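Local coordinates for putative curved DNA-binding protein (Chaetomium thermophilum var. thermophilum DSM 1495, PDB 4IPA), which probably acts in ribosome biogenesis as an Arx1 protein of the methionine aminopeptidase family, and may bind DNA, at residues 156-161 against 363-368; 274-279 against 294-299; 374-377 against 381-384. All blocks are in the same frame, centred on the assembly; numbering follows the deposited sequence.

Contact 1. Residues 156-161 against 363-368; sequences ATYYAN and PAWDLS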
loop_
_atom_site.group_PDB
_atom_site.type_symbol
_atom_site.label_atom_id
_atom_site.label_comp_id
_atom_site.label_asym_id
_atom_site.label_seq_id
_atom_site.Cartn_x
_atom_site.Cartn_y
_atom_site.Cartn_z
ATOM N N ALA A 156 -5.937 14.518 -6.416
ATOM C CA ALA A 156 -4.527 14.419 -6.764
ATOM C C ALA A 156 -4.084 12.964 -6.631
ATOM O O ALA A 156 -3.379 12.429 -7.484
ATOM C CB ALA A 156 -3.689 15.303 -5.863
ATOM N N THR A 157 -4.510 12.324 -5.550
ATOM C CA THR A 157 -4.082 10.962 -5.281
ATOM C C THR A 157 -4.700 10.007 -6.296
ATOM O O THR A 157 -4.031 9.130 -6.824
ATOM C CB THR A 157 -4.455 10.529 -3.865
ATOM O OG1 THR A 157 -4.005 11.519 -2.927
ATOM C CG2 THR A 157 -3.793 9.200 -3.543
ATOM N N TYR A 158 -5.987 10.197 -6.565
ATOM C CA TYR A 158 -6.689 9.412 -7.559
ATOM C C TYR A 158 -5.993 9.503 -8.921
ATOM O O TYR A 158 -5.700 8.477 -9.545
ATOM C CB TYR A 158 -8.150 9.882 -7.673
ATOM C CG TYR A 158 -8.970 9.153 -8.716
ATOM C CD1 TYR A 158 -9.019 9.598 -10.035
ATOM C CD2 TYR A 158 -9.695 8.016 -8.385
ATOM C CE1 TYR A 158 -9.779 8.935 -10.983
ATOM C CE2 TYR A 158 -10.449 7.340 -9.334
ATOM C CZ TYR A 158 -10.488 7.802 -10.627
ATOM O OH TYR A 158 -11.245 7.123 -11.563
ATOM N N TYR A 159 -5.744 10.721 -9.395
ATOM C CA TYR A 159 -5.171 10.877 -10.729
ATOM C C TYR A 159 -3.712 10.504 -10.775
ATOM O O TYR A 159 -3.235 10.000 -11.785
ATOM C CB TYR A 159 -5.431 12.267 -11.328
ATOM C CG TYR A 159 -6.843 12.386 -11.829
ATOM C CD1 TYR A 159 -7.280 11.622 -12.906
ATOM C CD2 TYR A 159 -7.762 13.216 -11.198
ATOM C CE1 TYR A 159 -8.591 11.712 -13.361
ATOM C CE2 TYR A 159 -9.075 13.311 -11.646
ATOM C CZ TYR A 159 -9.485 12.556 -12.724
ATOM O OH TYR A 159 -10.792 12.643 -13.172
ATOM N N ALA A 160 -3.000 10.728 -9.677
ATOM C CA ALA A 160 -1.630 10.260 -9.614
ATOM C C ALA A 160 -1.620 8.742 -9.856
ATOM O O ALA A 160 -0.776 8.218 -10.596
ATOM C CB ALA A 160 -1.021 10.607 -8.267
ATOM N N ASN A 161 -2.577 8.045 -9.245
ATOM C CA ASN A 161 -2.672 6.591 -9.360
ATOM C C ASN A 161 -3.003 6.139 -10.791
ATOM O O ASN A 161 -2.374 5.219 -11.325
ATOM C CB ASN A 161 -3.690 6.035 -8.363
ATOM C CG ASN A 161 -3.637 4.526 -8.254
ATOM O OD1 ASN A 161 -2.561 3.944 -8.144
ATOM N ND2 ASN A 161 -4.806 3.877 -8.299
ATOM N N PRO A 363 -11.852 0.084 -3.637
ATOM C CA PRO A 363 -13.032 0.217 -4.490
ATOM C C PRO A 363 -12.963 1.532 -5.230
ATOM O O PRO A 363 -12.558 2.522 -4.639
ATOM C CB PRO A 363 -14.193 0.233 -3.481
ATOM C CG PRO A 363 -13.593 0.754 -2.226
ATOM C CD PRO A 363 -12.184 0.211 -2.206
ATOM N N ALA A 364 -13.335 1.532 -6.503
ATOM C CA ALA A 364 -13.342 2.736 -7.315
ATOM C C ALA A 364 -14.018 3.899 -6.584
ATOM O O ALA A 364 -15.023 3.717 -5.911
ATOM C CB ALA A 364 -14.045 2.459 -8.643
ATOM N N TRP A 365 -13.451 5.093 -6.702
ATOM C CA TRP A 365 -14.056 6.266 -6.099
ATOM C C TRP A 365 -15.089 6.885 -7.026
ATOM O O TRP A 365 -14.863 7.021 -8.228
ATOM C CB TRP A 365 -12.997 7.314 -5.768
ATOM C CG TRP A 365 -12.107 6.931 -4.640
ATOM C CD1 TRP A 365 -12.241 5.849 -3.810
ATOM C CD2 TRP A 365 -10.931 7.626 -4.210
ATOM N NE1 TRP A 365 -11.215 5.835 -2.895
ATOM C CE2 TRP A 365 -10.400 6.916 -3.118
ATOM C CE3 TRP A 365 -10.274 8.775 -4.648
ATOM C CZ2 TRP A 365 -9.240 7.323 -2.451
ATOM C CZ3 TRP A 365 -9.124 9.176 -3.989
ATOM C CH2 TRP A 365 -8.617 8.449 -2.907
ATOM N N ASP A 366 -16.224 7.258 -6.455
ATOM C CA ASP A 366 -17.228 8.004 -7.191
ATOM C C ASP A 366 -16.743 9.449 -7.294
ATOM O O ASP A 366 -16.755 10.190 -6.304
ATOM C CB ASP A 366 -18.557 7.932 -6.448
ATOM C CG ASP A 366 -19.641 8.759 -7.104
ATOM O OD1 ASP A 366 -19.464 9.178 -8.271
ATOM O OD2 ASP A 366 -20.668 8.992 -6.437
ATOM N N LEU A 367 -16.301 9.838 -8.486
ATOM C CA LEU A 367 -15.731 11.160 -8.695
ATOM C C LEU A 367 -16.784 12.245 -8.581
ATOM O O LEU A 367 -16.448 13.404 -8.357
ATOM C CB LEU A 367 -15.036 11.249 -10.052
ATOM C CG LEU A 367 -13.826 10.336 -10.221
ATOM C CD1 LEU A 367 -13.309 10.362 -11.657
ATOM C CD2 LEU A 367 -12.715 10.708 -9.238
ATOM N N SER A 368 -18.055 11.876 -8.732
ATOM C CA SER A 368 -19.125 12.866 -8.648
ATOM C C SER A 368 -19.195 13.514 -7.267
ATOM O O SER A 368 -19.754 14.600 -7.127
ATOM C CB SER A 368 -20.485 12.262 -9.011
ATOM O OG SER A 368 -20.950 11.379 -8.007
#
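Tyr158 reaches the 363-368 loop because its CG stands anti to the backbone N (chi1 178°), while Leu367 and Trp365 leave the loop toward the helix, each with CG anti to the carbonyl carbon. The site illustrates how a chain leaving the last strand of the M24 "pita-bread" fold is tied to one of the helices that pack on its sheet, here helix 148-167. Leu367 lies over the tyrosine ring in a CH-pi contact: CD2 sits 3.8 Å from the centroid of Tyr158 and only 6° off the ring normal, so the methyl is almost exactly centred. The other branch, CD1, moves on toward the rim and reaches both phenol oxygens, 3.8 Å from Tyr158 OH and 3.7 Å from Tyr159 OH. The two tyrosines also pack on each other within the helix, with Tyr158 CD1 lying over the middle of the Tyr159 ring. Trp365 approaches nearer the root of Tyr158, at CB and CD2. The benzo side of the indole comes in obliquely, and the two side chains run past each other in opposite directions. The indole NE1 donates to Asp133 OD1, and the ring system also meets Phe154 and touches strand 342-352. The loop that carries these groups is braced by an Asx turn, Ser368 N to Asp366 OD1; Ser368 OG adds a second bond to the same oxygen, from the same face of the carboxylate. At the root of the tyrosine, Trp365 CE3 lies 3.9 Å from Tyr158 CD2.

Contact 2. Residues 274-279 against 294-299; sequences HRRTNN and EVQKKF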
loop_
_atom_site.group_PDB
_atom_site.type_symbol
_atom_site.label_atom_id
_atom_site.label_comp_id
_atom_site.label_asym_id
_atom_site.label_seq_id
_atom_site.Cartn_x
_atom_site.Cartn_y
_atom_site.Cartn_z
ATOM N N HIS A 274 6.765 -4.485 11.258
ATOM C CA HIS A 274 8.064 -5.101 10.972
ATOM C C HIS A 274 7.896 -6.251 9.973
ATOM O O HIS A 274 6.784 -6.649 9.655
ATOM C CB HIS A 274 8.697 -5.701 12.249
ATOM C CG HIS A 274 8.851 -4.736 13.387
ATOM N ND1 HIS A 274 10.086 -4.357 13.876
ATOM C CD2 HIS A 274 7.929 -4.118 14.161
ATOM C CE1 HIS A 274 9.916 -3.524 14.889
ATOM N NE2 HIS A 274 8.622 -3.353 15.076
ATOM N N ARG A 275 9.009 -6.793 9.492
ATOM C CA ARG A 275 8.985 -8.046 8.741
ATOM C C ARG A 275 10.325 -8.764 8.855
ATOM O O ARG A 275 11.370 -8.130 8.990
ATOM C CB ARG A 275 8.616 -7.814 7.267
ATOM C CG ARG A 275 9.766 -7.397 6.378
ATOM C CD ARG A 275 9.324 -7.391 4.919
ATOM N NE ARG A 275 10.398 -6.961 4.034
ATOM C CZ ARG A 275 11.309 -7.779 3.505
ATOM N NH1 ARG A 275 11.284 -9.080 3.766
ATOM N NH2 ARG A 275 12.254 -7.292 2.716
ATOM N N ARG A 276 10.281 -10.091 8.809
ATOM C CA ARG A 276 11.500 -10.896 8.789
ATOM C C ARG A 276 12.257 -10.680 7.499
ATOM O O ARG A 276 11.641 -10.633 6.443
ATOM C CB ARG A 276 11.152 -12.377 8.883
ATOM C CG ARG A 276 11.548 -13.027 10.178
ATOM C CD ARG A 276 11.138 -14.493 10.196
ATOM N NE ARG A 276 12.144 -15.314 9.548
ATOM C CZ ARG A 276 11.979 -15.933 8.387
ATOM N NH1 ARG A 276 10.822 -15.849 7.738
ATOM N NH2 ARG A 276 12.974 -16.650 7.886
ATOM N N THR A 277 13.581 -10.539 7.582
ATOM C CA THR A 277 14.444 -10.534 6.394
ATOM C C THR A 277 15.145 -11.880 6.244
ATOM O O THR A 277 15.003 -12.764 7.091
ATOM C CB THR A 277 15.552 -9.468 6.470
ATOM O OG1 THR A 277 16.484 -9.817 7.502
ATOM C CG2 THR A 277 14.976 -8.079 6.744
ATOM N N ASN A 278 15.930 -12.024 5.185
ATOM C CA ASN A 278 16.669 -13.270 4.971
ATOM C C ASN A 278 18.099 -13.285 5.544
ATOM O O ASN A 278 18.834 -14.254 5.352
ATOM C CB ASN A 278 16.646 -13.690 3.489
ATOM C CG ASN A 278 15.292 -14.264 3.061
ATOM O OD1 ASN A 278 14.667 -13.778 2.115
ATOM N ND2 ASN A 278 14.835 -15.298 3.761
ATOM N N ASN A 279 18.482 -12.229 6.261
ATOM C CA ASN A 279 19.767 -12.201 6.969
ATOM C C ASN A 279 19.926 -13.339 7.985
ATOM O O ASN A 279 18.960 -13.762 8.619
ATOM C CB ASN A 279 19.987 -10.857 7.664
ATOM C CG ASN A 279 20.216 -9.721 6.683
ATOM O OD1 ASN A 279 20.677 -9.933 5.558
ATOM N ND2 ASN A 279 19.896 -8.500 7.110
ATOM N N GLU A 294 8.439 -17.525 16.465
ATOM C CA GLU A 294 7.004 -17.255 16.402
ATOM C C GLU A 294 6.636 -16.563 15.079
ATOM O O GLU A 294 5.610 -16.873 14.465
ATOM C CB GLU A 294 6.554 -16.379 17.576
ATOM C CG GLU A 294 5.099 -15.948 17.479
ATOM C CD GLU A 294 4.695 -14.951 18.552
ATOM O OE1 GLU A 294 5.577 -14.466 19.284
ATOM O OE2 GLU A 294 3.490 -14.645 18.668
ATOM N N VAL A 295 7.485 -15.633 14.646
ATOM C CA VAL A 295 7.185 -14.832 13.467
ATOM C C VAL A 295 7.455 -15.621 12.187
ATOM O O VAL A 295 6.671 -15.580 11.242
ATOM C CB VAL A 295 7.988 -13.527 13.459
ATOM C CG1 VAL A 295 7.933 -12.884 12.077
ATOM C CG2 VAL A 295 7.473 -12.582 14.522
ATOM N N GLN A 296 8.562 -16.352 12.163
ATOM C CA GLN A 296 8.870 -17.164 11.000
ATOM C C GLN A 296 7.712 -18.104 10.689
ATOM O O GLN A 296 7.290 -18.231 9.537
ATOM C CB GLN A 296 10.144 -17.979 11.218
ATOM C CG GLN A 296 10.374 -19.016 10.128
ATOM C CD GLN A 296 11.784 -19.579 10.142
ATOM O OE1 GLN A 296 12.389 -19.733 11.202
ATOM N NE2 GLN A 296 12.318 -19.881 8.960
ATOM N N LYS A 297 7.186 -18.745 11.725
ATOM C CA LYS A 297 6.105 -19.702 11.553
ATOM C C LYS A 297 4.770 -19.069 11.176
ATOM O O LYS A 297 4.058 -19.578 10.319
ATOM C CB LYS A 297 5.974 -20.587 12.793
ATOM C CG LYS A 297 7.143 -21.559 12.955
ATOM C CD LYS A 297 7.221 -22.102 14.383
ATOM C CE LYS A 297 7.849 -23.506 14.439
ATOM N NZ LYS A 297 7.959 -24.034 15.842
ATOM N N LYS A 298 4.418 -17.957 11.798
ATOM C CA LYS A 298 3.129 -17.367 11.493
ATOM C C LYS A 298 3.167 -16.513 10.203
ATOM O O LYS A 298 2.286 -16.612 9.353
ATOM C CB LYS A 298 2.627 -16.565 12.693
ATOM C CG LYS A 298 1.369 -15.750 12.436
ATOM C CD LYS A 298 0.239 -16.184 13.353
ATOM C CE LYS A 298 -0.698 -15.033 13.678
ATOM N NZ LYS A 298 -2.045 -15.212 13.066
ATOM N N PHE A 299 4.204 -15.700 10.046
ATOM C CA PHE A 299 4.197 -14.685 8.999
ATOM C C PHE A 299 5.201 -14.949 7.883
ATOM O O PHE A 299 5.103 -14.353 6.812
ATOM C CB PHE A 299 4.456 -13.297 9.611
ATOM C CG PHE A 299 3.450 -12.903 10.643
ATOM C CD1 PHE A 299 2.135 -12.625 10.278
ATOM C CD2 PHE A 299 3.798 -12.835 11.983
ATOM C CE1 PHE A 299 1.203 -12.290 11.226
ATOM C CE2 PHE A 299 2.857 -12.492 12.936
ATOM C CZ PHE A 299 1.569 -12.220 12.558
#
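Arg276 and Gln296 meet as two flat groups laid one over the other, the guanidinium and amide planes only 25° apart. Gln296 CG is centred over one face of the guanidinium, 3.9 Å above its plane, and the extended glutamine chain then carries the amide out over NH2. There Arg276 NH2 and Gln296 NE2 come within 3.5 Å, but both are donors, so this is stacking and not a hydrogen bond. The arginine gets into position by a bend at chi3 (85°), which lays the guanidinium alongside the Gln296 side chain after CD has passed 3.6 Å from Gln296 CA. Behind the bend the aliphatic part packs on Val295: CG1, anti to the backbone N, lies 4.0 Å from Arg276 CD, and the two side chains run in opposite directions. With Gln296 over one face, the polar rim of the guanidinium bonds elsewhere, NE to Tyr292 OH and NH1 to Gly300 O. These two bonds, to residues before and after 294-299, limit its rotation. The contact joins the central strand to a helix in a small subdomain, consistent with the insert of type II methionine aminopeptidases. Strand 273-276 is central in its three-stranded antiparallel sheet, between strands 304-305 and 328-330; helix 286-299 packs beside it, Val295 touching Phe304 and Phe328 of the two outer strands.

Contact 3. Residues 374-377 against 381-384; sequences KKIE and ILKI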
loop_
_atom_site.group_PDB
_atom_site.type_symbol
_atom_site.label_atom_id
_atom_site.label_comp_id
_atom_site.label_asym_id
_atom_site.label_seq_id
_atom_site.Cartn_x
_atom_site.Cartn_y
_atom_site.Cartn_z
ATOM N N LYS A 374 -10.444 23.095 -9.239
ATOM C CA LYS A 374 -9.178 22.653 -9.810
ATOM C C LYS A 374 -9.335 21.485 -10.783
ATOM O O LYS A 374 -10.245 20.656 -10.665
ATOM C CB LYS A 374 -8.165 22.349 -8.713
ATOM C CG LYS A 374 -8.122 23.467 -7.697
ATOM C CD LYS A 374 -6.819 23.545 -6.953
ATOM C CE LYS A 374 -6.867 24.767 -6.046
ATOM N NZ LYS A 374 -5.724 24.833 -5.098
ATOM N N LYS A 375 -8.441 21.450 -11.762
ATOM C CA LYS A 375 -8.527 20.505 -12.854
ATOM C C LYS A 375 -7.139 20.335 -13.446
ATOM O O LYS A 375 -6.346 21.279 -13.470
ATOM C CB LYS A 375 -9.484 21.040 -13.922
ATOM C CG LYS A 375 -10.026 19.980 -14.860
ATOM C CD LYS A 375 -11.007 20.565 -15.869
ATOM C CE LYS A 375 -11.661 19.451 -16.689
ATOM N NZ LYS A 375 -12.550 19.982 -17.764
ATOM N N ILE A 376 -6.837 19.130 -13.914
ATOM C CA ILE A 376 -5.605 18.918 -14.659
ATOM C C ILE A 376 -5.754 19.519 -16.044
ATOM O O ILE A 376 -6.715 19.220 -16.753
ATOM C CB ILE A 376 -5.302 17.441 -14.840
ATOM C CG1 ILE A 376 -5.078 16.776 -13.479
ATOM C CG2 ILE A 376 -4.098 17.272 -15.762
ATOM C CD1 ILE A 376 -4.895 15.284 -13.566
ATOM N N GLU A 377 -4.796 20.348 -16.440
ATOM C CA GLU A 377 -4.866 20.983 -17.749
ATOM C C GLU A 377 -3.694 20.627 -18.659
ATOM O O GLU A 377 -3.764 20.819 -19.868
ATOM C CB GLU A 377 -5.023 22.497 -17.591
ATOM C CG GLU A 377 -6.414 22.861 -17.080
ATOM C CD GLU A 377 -6.543 24.305 -16.644
ATOM O OE1 GLU A 377 -5.544 25.053 -16.713
ATOM O OE2 GLU A 377 -7.657 24.691 -16.230
ATOM N N ILE A 381 -0.245 15.031 -19.711
ATOM C CA ILE A 381 -0.964 14.234 -18.731
ATOM C C ILE A 381 -2.372 13.817 -19.177
ATOM O O ILE A 381 -2.743 12.649 -19.040
ATOM C CB ILE A 381 -0.995 14.939 -17.371
ATOM C CG1 ILE A 381 0.405 14.965 -16.790
ATOM C CG2 ILE A 381 -1.915 14.222 -16.406
ATOM C CD1 ILE A 381 0.484 15.733 -15.510
ATOM N N LEU A 382 -3.153 14.746 -19.725
ATOM C CA LEU A 382 -4.504 14.392 -20.194
ATOM C C LEU A 382 -4.452 13.317 -21.280
ATOM O O LEU A 382 -5.339 12.467 -21.380
ATOM C CB LEU A 382 -5.275 15.620 -20.693
ATOM C CG LEU A 382 -5.607 16.675 -19.639
ATOM C CD1 LEU A 382 -6.201 17.887 -20.334
ATOM C CD2 LEU A 382 -6.569 16.128 -18.583
ATOM N N LYS A 383 -3.398 13.357 -22.085
ATOM C CA LYS A 383 -3.212 12.360 -23.124
ATOM C C LYS A 383 -2.898 10.971 -22.530
ATOM O O LYS A 383 -3.534 9.972 -22.885
ATOM C CB LYS A 383 -2.151 12.834 -24.117
ATOM C CG LYS A 383 -2.565 14.043 -24.936
ATOM C CD LYS A 383 -1.457 14.490 -25.897
ATOM C CE LYS A 383 -1.891 15.699 -26.741
ATOM N NZ LYS A 383 -0.817 16.168 -27.668
ATOM N N ILE A 384 -1.953 10.916 -21.599
ATOM C CA ILE A 384 -1.701 9.687 -20.842
ATOM C C ILE A 384 -2.988 9.099 -20.245
ATOM O O ILE A 384 -3.264 7.909 -20.390
ATOM C CB ILE A 384 -0.658 9.909 -19.732
ATOM C CG1 ILE A 384 0.703 10.254 -20.344
ATOM C CG2 ILE A 384 -0.522 8.668 -18.865
ATOM C CD1 ILE A 384 1.621 11.001 -19.406
#
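The peptide joining Ile376 to Glu377 turns one flat face to Leu382, and both methyls of that leucine lie on this side of it. In the C-terminal region that follows the last strand of the M24 pita-bread fold, 355-360, the loop 374-377 here packs on helix 379-386. CD2 of Leu382 is the nearer methyl, 3.6 Å from Ile376 O, with CD1 3.9 Å from the same oxygen. CD1 also lies over the face of the next carbonyl, 3.8 Å from Glu377 O. The backbone planes are the flat surfaces here, met by apolar carbon. Between loop and helix, the chain is held by a hydrogen bond from Ile381 N to Asp378 OD1. Beside the peptide the branched side chains fill in. Ile376 sends its CG2, anti to the backbone N, toward the helix, where it touches both Ile381 CG2 and Leu382 CD2. The two isoleucines cross at about a right angle, whereas Ile376 and Leu382 run past each other in opposite directions. Leu382 leaves the helix alongside the contact, and chi1 of -65° brings its methyls to the loop. Farther in, both isoleucines reach helix 193-205, touching Val203, and Ile381 also touches Val163 of helix 148-167. The loop and the short helix thus lie against two longer helices. Ile376 CG2 and Ile381 CG2 are 3.8 Å apart.

How the contacts relate
Contacts 1 and 3 are neighbours that follow each other along the chain, their centres about 13 Å apart. They join directly through Tyr159 CB and Ile376 CD1, which pack at 3.8 Å, so the C-terminal chain leans on helix 148-167 twice. Contact 2 stands apart on the opposite side of the chain's centre: its centre lies about 34 Å from that of contact 1 and about 43 Å from that of contact 3, with nearest atoms about 21 and 30 Å away. In sequence, however, it is nested within the loop that contact 1 closes, which would be compatible with an insert. Contacts 1 and 3 thus form one patch on helix 148-167, and contact 2 a separate one.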